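Local coordinates for alkane monooxygenase (Geobacillus thermodenitrificans, PDB 3B9O), which belongs to the luciferase-like monooxygenase family, is built on a TIM barrel, and binds flavin mononucleotide, at residues H6-H17 with F51-V59; L86-K97 with R118-R129. All coordinates share one frame; numbering follows the deposited sequence.

Contact 1. Residues H6-H17 with F51-V59. With FMN (flavin mononucleotide), chain C.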
# COMPACT_ATOMS: atom_id res chain seq x y z
N HIS A 6 -3.81 -9.24 10.43
CA HIS A 6 -3.93 -9.07 8.98
C HIS A 6 -2.53 -9.07 8.31
O HIS A 6 -1.61 -8.40 8.76
CB HIS A 6 -4.74 -7.81 8.62
CG HIS A 6 -6.14 -7.81 9.17
ND1 HIS A 6 -7.20 -8.40 8.51
CD2 HIS A 6 -6.66 -7.23 10.28
CE1 HIS A 6 -8.31 -8.23 9.22
NE2 HIS A 6 -8.01 -7.53 10.29
N ILE A 7 -2.35 -9.84 7.24
CA ILE A 7 -1.07 -9.84 6.57
C ILE A 7 -1.23 -9.56 5.08
O ILE A 7 -1.98 -10.27 4.39
CB ILE A 7 -0.28 -11.15 6.83
CG1 ILE A 7 0.12 -11.24 8.33
CG2 ILE A 7 1.00 -11.19 5.99
CD1 ILE A 7 0.53 -12.58 8.77
N ASN A 8 -0.52 -8.53 4.62
CA ASN A 8 -0.41 -8.21 3.20
C ASN A 8 0.98 -8.52 2.64
O ASN A 8 1.98 -8.36 3.35
CB ASN A 8 -0.65 -6.72 2.97
CG ASN A 8 -2.00 -6.25 3.42
OD1 ASN A 8 -2.96 -7.03 3.50
ND2 ASN A 8 -2.10 -4.96 3.71
N ALA A 9 1.02 -8.93 1.38
CA ALA A 9 2.26 -9.16 0.65
C ALA A 9 2.66 -7.86 0.01
O ALA A 9 1.89 -7.29 -0.76
CB ALA A 9 2.01 -10.23 -0.39
N PHE A 10 3.84 -7.35 0.34
CA PHE A 10 4.31 -6.07 -0.18
C PHE A 10 5.06 -6.26 -1.50
O PHE A 10 6.07 -7.00 -1.59
CB PHE A 10 5.20 -5.36 0.83
CG PHE A 10 5.42 -3.91 0.57
CD1 PHE A 10 4.37 -3.09 0.17
CD2 PHE A 10 6.68 -3.34 0.76
CE1 PHE A 10 4.57 -1.73 -0.06
CE2 PHE A 10 6.88 -1.96 0.56
CZ PHE A 10 5.85 -1.17 0.17
N GLU A 11 4.58 -5.58 -2.53
CA GLU A 11 5.09 -5.83 -3.88
C GLU A 11 5.12 -4.54 -4.70
O GLU A 11 4.59 -3.52 -4.28
CB GLU A 11 4.17 -6.92 -4.52
CG GLU A 11 4.58 -7.57 -5.81
CD GLU A 11 6.05 -8.04 -5.90
OE1 GLU A 11 6.92 -7.20 -6.10
OE2 GLU A 11 6.33 -9.24 -5.83
N MET A 12 5.76 -4.60 -5.86
CA MET A 12 5.76 -3.50 -6.81
C MET A 12 6.05 -4.08 -8.19
O MET A 12 6.88 -4.99 -8.33
CB MET A 12 6.83 -2.43 -6.45
CG MET A 12 6.71 -1.12 -7.29
SD MET A 12 7.74 0.20 -6.58
CE MET A 12 7.85 1.29 -7.98
N ASN A 13 5.39 -3.50 -9.21
CA ASN A 13 5.51 -3.95 -10.59
C ASN A 13 6.84 -3.40 -11.20
O ASN A 13 6.82 -2.56 -12.11
CB ASN A 13 4.30 -3.46 -11.39
CG ASN A 13 4.10 -4.21 -12.68
OD1 ASN A 13 3.10 -3.99 -13.38
ND2 ASN A 13 5.03 -5.14 -13.00
N CYS A 14 7.96 -3.89 -10.69
CA CYS A 14 9.29 -3.44 -11.15
C CYS A 14 10.30 -4.48 -10.74
O CYS A 14 9.93 -5.50 -10.18
CB CYS A 14 9.67 -2.07 -10.56
SG CYS A 14 9.88 -2.02 -8.72
N VAL A 15 11.58 -4.18 -10.94
CA VAL A 15 12.64 -5.12 -10.58
C VAL A 15 13.09 -4.91 -9.13
O VAL A 15 12.81 -5.78 -8.27
CB VAL A 15 13.84 -5.05 -11.58
CG1 VAL A 15 15.00 -5.97 -11.13
CG2 VAL A 15 13.36 -5.30 -13.01
N GLY A 16 13.76 -3.79 -8.85
CA GLY A 16 14.27 -3.52 -7.50
C GLY A 16 13.27 -2.64 -6.79
O GLY A 16 13.08 -1.49 -7.18
N HIS A 17 12.62 -3.19 -5.76
CA HIS A 17 11.62 -2.48 -4.97
C HIS A 17 12.24 -1.89 -3.66
O HIS A 17 12.49 -0.69 -3.58
CB HIS A 17 10.44 -3.42 -4.68
CG HIS A 17 9.34 -2.80 -3.88
ND1 HIS A 17 8.34 -3.56 -3.29
CD2 HIS A 17 9.04 -1.50 -3.59
CE1 HIS A 17 7.50 -2.75 -2.66
NE2 HIS A 17 7.91 -1.51 -2.81
N PHE A 51 -3.20 -14.98 2.84
CA PHE A 51 -2.92 -13.56 2.97
C PHE A 51 -4.19 -12.72 2.78
O PHE A 51 -4.99 -13.04 1.93
CB PHE A 51 -1.89 -13.14 1.90
CG PHE A 51 -0.44 -13.29 2.34
CD1 PHE A 51 0.07 -14.54 2.70
CD2 PHE A 51 0.42 -12.20 2.35
CE1 PHE A 51 1.41 -14.69 3.09
CE2 PHE A 51 1.76 -12.33 2.70
CZ PHE A 51 2.25 -13.59 3.06
N ASP A 52 -4.37 -11.64 3.54
CA ASP A 52 -5.43 -10.66 3.24
C ASP A 52 -5.34 -10.11 1.81
O ASP A 52 -6.33 -10.07 1.06
CB ASP A 52 -5.37 -9.43 4.13
CG ASP A 52 -5.84 -9.69 5.56
OD1 ASP A 52 -5.45 -10.72 6.14
OD2 ASP A 52 -6.50 -8.80 6.14
N ALA A 53 -4.15 -9.62 1.46
CA ALA A 53 -4.03 -8.85 0.20
C ALA A 53 -2.62 -8.84 -0.36
O ALA A 53 -1.62 -9.14 0.35
CB ALA A 53 -4.56 -7.40 0.41
N LEU A 54 -2.56 -8.49 -1.64
CA LEU A 54 -1.33 -8.11 -2.31
C LEU A 54 -1.33 -6.59 -2.31
O LEU A 54 -2.27 -5.99 -2.85
CB LEU A 54 -1.39 -8.60 -3.75
CG LEU A 54 -0.12 -8.78 -4.59
CD1 LEU A 54 -0.19 -8.21 -5.94
CD2 LEU A 54 1.26 -8.68 -3.92
N PHE A 55 -0.29 -5.98 -1.74
CA PHE A 55 -0.21 -4.51 -1.62
C PHE A 55 0.85 -4.03 -2.61
O PHE A 55 2.04 -4.35 -2.46
CB PHE A 55 0.13 -4.10 -0.16
CG PHE A 55 0.11 -2.60 0.11
CD1 PHE A 55 -0.76 -2.07 1.05
CD2 PHE A 55 0.97 -1.73 -0.55
CE1 PHE A 55 -0.78 -0.67 1.34
CE2 PHE A 55 0.93 -0.31 -0.29
CZ PHE A 55 0.07 0.20 0.66
N LEU A 56 0.42 -3.32 -3.64
CA LEU A 56 1.34 -2.87 -4.69
C LEU A 56 1.70 -1.40 -4.49
O LEU A 56 0.83 -0.52 -4.53
CB LEU A 56 0.72 -3.10 -6.08
CG LEU A 56 0.65 -4.56 -6.50
CD1 LEU A 56 -0.58 -4.76 -7.42
CD2 LEU A 56 1.96 -4.95 -7.14
N ALA A 57 2.98 -1.16 -4.25
CA ALA A 57 3.55 0.19 -4.30
C ALA A 57 3.60 0.66 -5.77
O ALA A 57 3.38 -0.13 -6.72
CB ALA A 57 4.96 0.19 -3.69
N ASP A 58 3.87 1.95 -5.95
CA ASP A 58 4.05 2.50 -7.28
C ASP A 58 4.76 3.83 -7.23
O ASP A 58 4.67 4.56 -6.22
CB ASP A 58 2.72 2.76 -7.99
CG ASP A 58 2.89 2.98 -9.48
OD1 ASP A 58 3.81 2.36 -10.11
OD2 ASP A 58 2.09 3.77 -10.03
N VAL A 59 5.43 4.16 -8.32
CA VAL A 59 5.95 5.53 -8.53
C VAL A 59 5.80 5.82 -10.02
O VAL A 59 5.90 4.91 -10.86
CB VAL A 59 7.49 5.68 -8.14
CG1 VAL A 59 7.75 5.44 -6.65
CG2 VAL A 59 8.42 4.82 -9.05
N1 FMN C . 5.11 6.96 -1.97
C2 FMN C . 4.90 6.57 -3.25
O2 FMN C . 4.93 7.46 -4.15
N3 FMN C . 4.67 5.24 -3.50
C4 FMN C . 4.63 4.31 -2.49
O4 FMN C . 4.40 3.11 -2.75
C4A FMN C . 4.84 4.71 -1.16
N5 FMN C . 4.81 3.84 -0.11
C5A FMN C . 5.05 4.29 1.16
C6 FMN C . 5.04 3.42 2.27
C7 FMN C . 5.26 3.91 3.57
C7M FMN C . 5.26 2.99 4.77
C8 FMN C . 5.49 5.27 3.77
C8M FMN C . 5.74 5.80 5.17
C9 FMN C . 5.51 6.14 2.68
C9A FMN C . 5.29 5.67 1.38
N10 FMN C . 5.30 6.52 0.32
C10 FMN C . 5.09 6.07 -0.93
C1' FMN C . 5.55 7.97 0.50
C2' FMN C . 4.21 8.72 0.53
O2' FMN C . 3.11 7.83 0.32
C3' FMN C . 4.07 9.87 -0.48
O3' FMN C . 4.48 9.52 -1.81
C4' FMN C . 4.67 11.20 0.03
O4' FMN C . 5.58 11.78 -0.91
C5' FMN C . 5.39 11.10 1.38
O5' FMN C . 4.39 11.39 2.35
P FMN C . 4.71 12.11 3.76
O1P FMN C . 5.73 13.18 3.42
O2P FMN C . 3.35 12.60 4.17
O3P FMN C . 5.33 11.04 4.64
O HOH W 1 -5.25 -6.42 4.92
O HOH W 2 3.46 -1.40 -8.90

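Contact 2. Residues L86-K97 with R118-R129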
# COMPACT_ATOMS: atom_id res chain seq x y z
N LEU A 86 -2.17 -1.28 -11.85
CA LEU A 86 -3.59 -1.56 -12.13
C LEU A 86 -3.77 -2.61 -13.26
O LEU A 86 -4.70 -3.43 -13.23
CB LEU A 86 -4.39 -0.25 -12.37
CG LEU A 86 -4.88 0.48 -11.10
CD1 LEU A 86 -3.72 1.15 -10.37
CD2 LEU A 86 -5.99 1.52 -11.43
N MET A 87 -2.86 -2.63 -14.24
CA MET A 87 -2.93 -3.62 -15.35
C MET A 87 -2.89 -5.12 -14.90
O MET A 87 -3.39 -5.99 -15.58
CB MET A 87 -1.85 -3.31 -16.41
CG MET A 87 -1.99 -1.93 -17.12
SD MET A 87 -3.63 -1.79 -17.90
CE MET A 87 -4.29 -0.38 -17.11
N LEU A 88 -2.31 -5.37 -13.73
CA LEU A 88 -2.09 -6.70 -13.16
C LEU A 88 -3.34 -7.30 -12.59
O LEU A 88 -3.45 -8.51 -12.45
CB LEU A 88 -1.04 -6.61 -12.02
CG LEU A 88 0.39 -6.16 -12.41
CD1 LEU A 88 1.19 -5.92 -11.12
CD2 LEU A 88 1.05 -7.16 -13.40
N ILE A 89 -4.27 -6.44 -12.19
CA ILE A 89 -5.28 -6.85 -11.24
C ILE A 89 -6.23 -7.88 -11.78
O ILE A 89 -6.51 -8.89 -11.08
CB ILE A 89 -6.03 -5.64 -10.59
CG1 ILE A 89 -5.02 -4.65 -9.93
CG2 ILE A 89 -7.05 -6.13 -9.56
CD1 ILE A 89 -4.06 -5.33 -8.87
N SER A 90 -6.75 -7.68 -12.99
CA SER A 90 -7.80 -8.61 -13.43
C SER A 90 -7.30 -10.08 -13.49
O SER A 90 -8.05 -10.98 -13.10
CB SER A 90 -8.49 -8.17 -14.72
OG SER A 90 -7.60 -8.13 -15.83
N ALA A 91 -6.10 -10.30 -14.03
CA ALA A 91 -5.54 -11.69 -14.12
C ALA A 91 -5.42 -12.33 -12.73
O ALA A 91 -5.76 -13.51 -12.56
CB ALA A 91 -4.21 -11.73 -14.80
N MET A 92 -4.92 -11.54 -11.77
CA MET A 92 -4.71 -12.04 -10.40
C MET A 92 -6.05 -12.31 -9.72
O MET A 92 -6.17 -13.30 -9.01
CB MET A 92 -3.84 -11.10 -9.58
CG MET A 92 -2.39 -11.01 -10.05
SD MET A 92 -1.31 -10.08 -8.95
CE MET A 92 -2.14 -8.49 -9.03
N ALA A 93 -7.03 -11.42 -9.93
CA ALA A 93 -8.37 -11.61 -9.42
C ALA A 93 -9.00 -12.86 -10.04
O ALA A 93 -9.77 -13.57 -9.37
CB ALA A 93 -9.24 -10.35 -9.71
N TYR A 94 -8.69 -13.12 -11.32
CA TYR A 94 -9.29 -14.28 -12.04
C TYR A 94 -8.90 -15.60 -11.37
O TYR A 94 -9.76 -16.46 -11.22
CB TYR A 94 -8.93 -14.32 -13.55
CG TYR A 94 -9.42 -15.58 -14.29
CD1 TYR A 94 -10.78 -15.80 -14.53
CD2 TYR A 94 -8.51 -16.54 -14.73
CE1 TYR A 94 -11.23 -16.97 -15.20
CE2 TYR A 94 -8.92 -17.68 -15.41
CZ TYR A 94 -10.28 -17.91 -15.64
OH TYR A 94 -10.70 -19.06 -16.31
N VAL A 95 -7.65 -15.71 -10.91
CA VAL A 95 -7.13 -16.99 -10.34
C VAL A 95 -7.30 -17.10 -8.83
O VAL A 95 -6.80 -18.04 -8.23
CB VAL A 95 -5.63 -17.23 -10.70
CG1 VAL A 95 -5.46 -17.25 -12.23
CG2 VAL A 95 -4.71 -16.12 -10.08
N THR A 96 -7.99 -16.13 -8.22
CA THR A 96 -8.21 -16.16 -6.77
C THR A 96 -9.68 -15.89 -6.36
O THR A 96 -10.43 -15.26 -7.11
CB THR A 96 -7.27 -15.14 -6.03
OG1 THR A 96 -7.52 -13.82 -6.55
CG2 THR A 96 -5.79 -15.47 -6.22
N LYS A 97 -10.07 -16.40 -5.18
CA LYS A 97 -11.42 -16.24 -4.68
C LYS A 97 -11.59 -15.14 -3.63
O LYS A 97 -12.62 -14.50 -3.58
CB LYS A 97 -11.90 -17.58 -4.09
CG LYS A 97 -13.33 -17.57 -3.64
CD LYS A 97 -13.73 -18.94 -3.08
CE LYS A 97 -15.15 -18.93 -2.52
NZ LYS A 97 -15.45 -20.29 -1.95
N ARG A 118 -11.95 3.67 -13.29
CA ARG A 118 -11.00 2.54 -13.16
C ARG A 118 -11.23 1.73 -11.88
O ARG A 118 -11.23 0.48 -11.92
CB ARG A 118 -9.51 3.00 -13.20
CG ARG A 118 -8.99 3.37 -14.62
CD ARG A 118 -7.49 3.58 -14.57
NE ARG A 118 -7.06 4.12 -15.86
CZ ARG A 118 -7.05 5.41 -16.18
NH1 ARG A 118 -7.40 6.33 -15.28
NH2 ARG A 118 -6.68 5.77 -17.40
N MET A 119 -11.37 2.43 -10.75
CA MET A 119 -11.59 1.78 -9.45
C MET A 119 -12.95 1.11 -9.37
O MET A 119 -13.08 0.02 -8.82
CB MET A 119 -11.42 2.77 -8.29
CG MET A 119 -10.00 3.31 -8.14
SD MET A 119 -8.76 2.00 -7.97
CE MET A 119 -8.13 1.90 -9.57
N SER A 120 -13.98 1.77 -9.89
CA SER A 120 -15.31 1.13 -9.95
C SER A 120 -15.25 -0.16 -10.80
O SER A 120 -15.89 -1.16 -10.45
CB SER A 120 -16.38 2.07 -10.50
OG SER A 120 -16.73 3.09 -9.55
N THR A 121 -14.49 -0.10 -11.89
CA THR A 121 -14.33 -1.25 -12.80
C THR A 121 -13.67 -2.42 -12.07
O THR A 121 -14.18 -3.54 -12.11
CB THR A 121 -13.54 -0.86 -14.10
OG1 THR A 121 -14.27 0.15 -14.81
CG2 THR A 121 -13.36 -2.10 -15.01
N LEU A 122 -12.57 -2.15 -11.37
CA LEU A 122 -11.92 -3.21 -10.59
C LEU A 122 -12.80 -3.68 -9.44
O LEU A 122 -12.78 -4.85 -9.12
CB LEU A 122 -10.54 -2.79 -10.08
CG LEU A 122 -9.52 -2.43 -11.17
CD1 LEU A 122 -8.23 -1.79 -10.55
CD2 LEU A 122 -9.18 -3.67 -12.07
N ASP A 123 -13.54 -2.77 -8.80
CA ASP A 123 -14.45 -3.19 -7.74
C ASP A 123 -15.51 -4.20 -8.25
O ASP A 123 -15.86 -5.15 -7.54
CB ASP A 123 -15.13 -1.99 -7.04
CG ASP A 123 -15.74 -2.39 -5.69
OD1 ASP A 123 -15.01 -3.05 -4.95
OD2 ASP A 123 -16.89 -2.00 -5.34
N HIS A 124 -16.04 -3.96 -9.45
CA HIS A 124 -16.90 -4.95 -10.14
C HIS A 124 -16.12 -6.22 -10.50
O HIS A 124 -16.55 -7.35 -10.12
CB HIS A 124 -17.49 -4.36 -11.45
CG HIS A 124 -18.61 -3.39 -11.23
ND1 HIS A 124 -19.79 -3.75 -10.60
CD2 HIS A 124 -18.74 -2.08 -11.55
CE1 HIS A 124 -20.59 -2.70 -10.53
NE2 HIS A 124 -19.97 -1.67 -11.07
N LEU A 125 -15.03 -6.07 -11.24
CA LEU A 125 -14.33 -7.26 -11.82
C LEU A 125 -13.84 -8.19 -10.67
O LEU A 125 -14.00 -9.42 -10.73
CB LEU A 125 -13.17 -6.83 -12.72
CG LEU A 125 -13.60 -6.10 -14.00
CD1 LEU A 125 -12.31 -5.67 -14.76
CD2 LEU A 125 -14.60 -6.97 -14.80
N THR A 126 -13.32 -7.59 -9.59
CA THR A 126 -12.82 -8.32 -8.41
C THR A 126 -13.89 -8.71 -7.41
O THR A 126 -13.58 -9.39 -6.40
CB THR A 126 -11.74 -7.53 -7.61
OG1 THR A 126 -12.37 -6.42 -6.94
CG2 THR A 126 -10.65 -7.03 -8.55
N LYS A 127 -15.14 -8.29 -7.66
CA LYS A 127 -16.25 -8.56 -6.75
C LYS A 127 -15.94 -8.03 -5.33
O LYS A 127 -16.09 -8.72 -4.30
CB LYS A 127 -16.66 -10.05 -6.81
CG LYS A 127 -17.38 -10.44 -8.13
CD LYS A 127 -18.72 -9.66 -8.26
CE LYS A 127 -19.39 -9.87 -9.66
NZ LYS A 127 -18.71 -9.05 -10.71
N GLY A 128 -15.43 -6.80 -5.28
CA GLY A 128 -15.29 -6.13 -4.00
C GLY A 128 -14.00 -6.45 -3.27
O GLY A 128 -13.99 -6.56 -2.03
N ARG A 129 -12.90 -6.60 -4.02
CA ARG A 129 -11.62 -7.04 -3.44
C ARG A 129 -10.54 -6.03 -3.81
O ARG A 129 -9.38 -6.37 -3.88
CB ARG A 129 -11.25 -8.45 -3.91
CG ARG A 129 -12.14 -9.60 -3.32
CD ARG A 129 -11.61 -10.91 -3.77
NE ARG A 129 -11.75 -11.13 -5.21
CZ ARG A 129 -10.95 -11.92 -5.93
NH1 ARG A 129 -9.88 -12.52 -5.39
NH2 ARG A 129 -11.22 -12.12 -7.21

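Contact 1. Residues H6-H17 with F51-V59
Phe10 and Phe55 both turn CG away from their backbone N (chi1 -164° and -175°), which lays the two rings side by side on one face of the parallel strands 6-12 and 53-57. CD2 of Phe55 meets the edge of the Phe10 ring at CE1, 3.6 Å away, and the planes stand 60° apart. Ile7 CG2 sits over one face of the Phe51 ring, 4.0 Å from its centroid, and Ala9 CB touches the same ring. The backbones are laced by Ala9 N to Ala53 O, Phe55 N to Ala9 O (2.7 Å), Glu11 N to Phe55 O and Ala57 N to Glu11 O. His6 ND1 gives an unusually short hydrogen bond, 2.5 Å, to the syn lone pair of Asp52 OD2, with ring and carboxylate nearly perpendicular. A water joins this OD2 to Asn8 OD1, while Asn8 ND2 bonds Asn376 OD1 and Tyr225 OH. Past strand 53-57, Asp58 O accepts from FMN N3 at 2.8 Å, and Ala57 CB lies against FMN O4. This segment thus bonds the flavin through main chain, side chains such as Ser230 and Tyr158 holding it elsewhere; the Asp52 charge is probably balanced by its salt bridge to Arg404, as Glu11 is by Arg30.

Contact 2. Residues L86-K97 with R118-R129
Leu122 pushes its two methyl branches into the hollow between Leu86 and Ile89: CD1 lies 4.1 Å from Leu86 CG, and CD2 lies 4.0 Å from Ile89 CB. One turn further on, Thr126 CG2 is the next bump, resting 3.8 Å from both Ile89 CG2 and Ala93 CB; here the two chains come within 5.6 Å, Ala93 CA to Thr126 CA. At the other end Leu86 CD2 lies across the extended aliphatic part of Arg118, near CD. Helix 112-125 belongs to the outer layer of the beta/alpha barrel and makes the crossover between the parallel neighbours 100-106 and 130-135; Ile89 and Leu122 also pack inward on Ile130. After helix 112-125 a Schellman motif at Lys127 turns the chain, and Arg129 reaches the C-terminal end of helix 89-94. Its chain bends at chi3 (-67°) and brings the guanidinium edge-on to two oxygens: NH2 to Ala93 O at 3.0 Å and NH1 to Thr96 OG1 at 2.9 Å. NE points back to Thr126 O at 2.8 Å, fixing the plane, while Lys97 O covers one face off-centre. At this helix end the helix dipole would probably favour the positive group.

In the fold
Contact 1 lies in the barrel wall itself, its centre about 7 Å from that of the chain, whereas contact 2, about 16 Å out, lies in the surrounding helical layer and has exposed residues at its margins. No helix or strand is shared, yet the two meet: Leu56 CD1 packs on Ile89 CD1 at 3.8 Å, and Leu54 on Met92, so one face of strand 53-57 is backed by helix 89-94. Chemistry follows place. The strands of 6-17 and 51-59 are held chiefly by main-chain bonds, and the end of 51-59 reaches the flavin through Asp58; the helices of 86-97 and 118-129 interlock through aliphatic side chains, with one arginine supplying the cross-links.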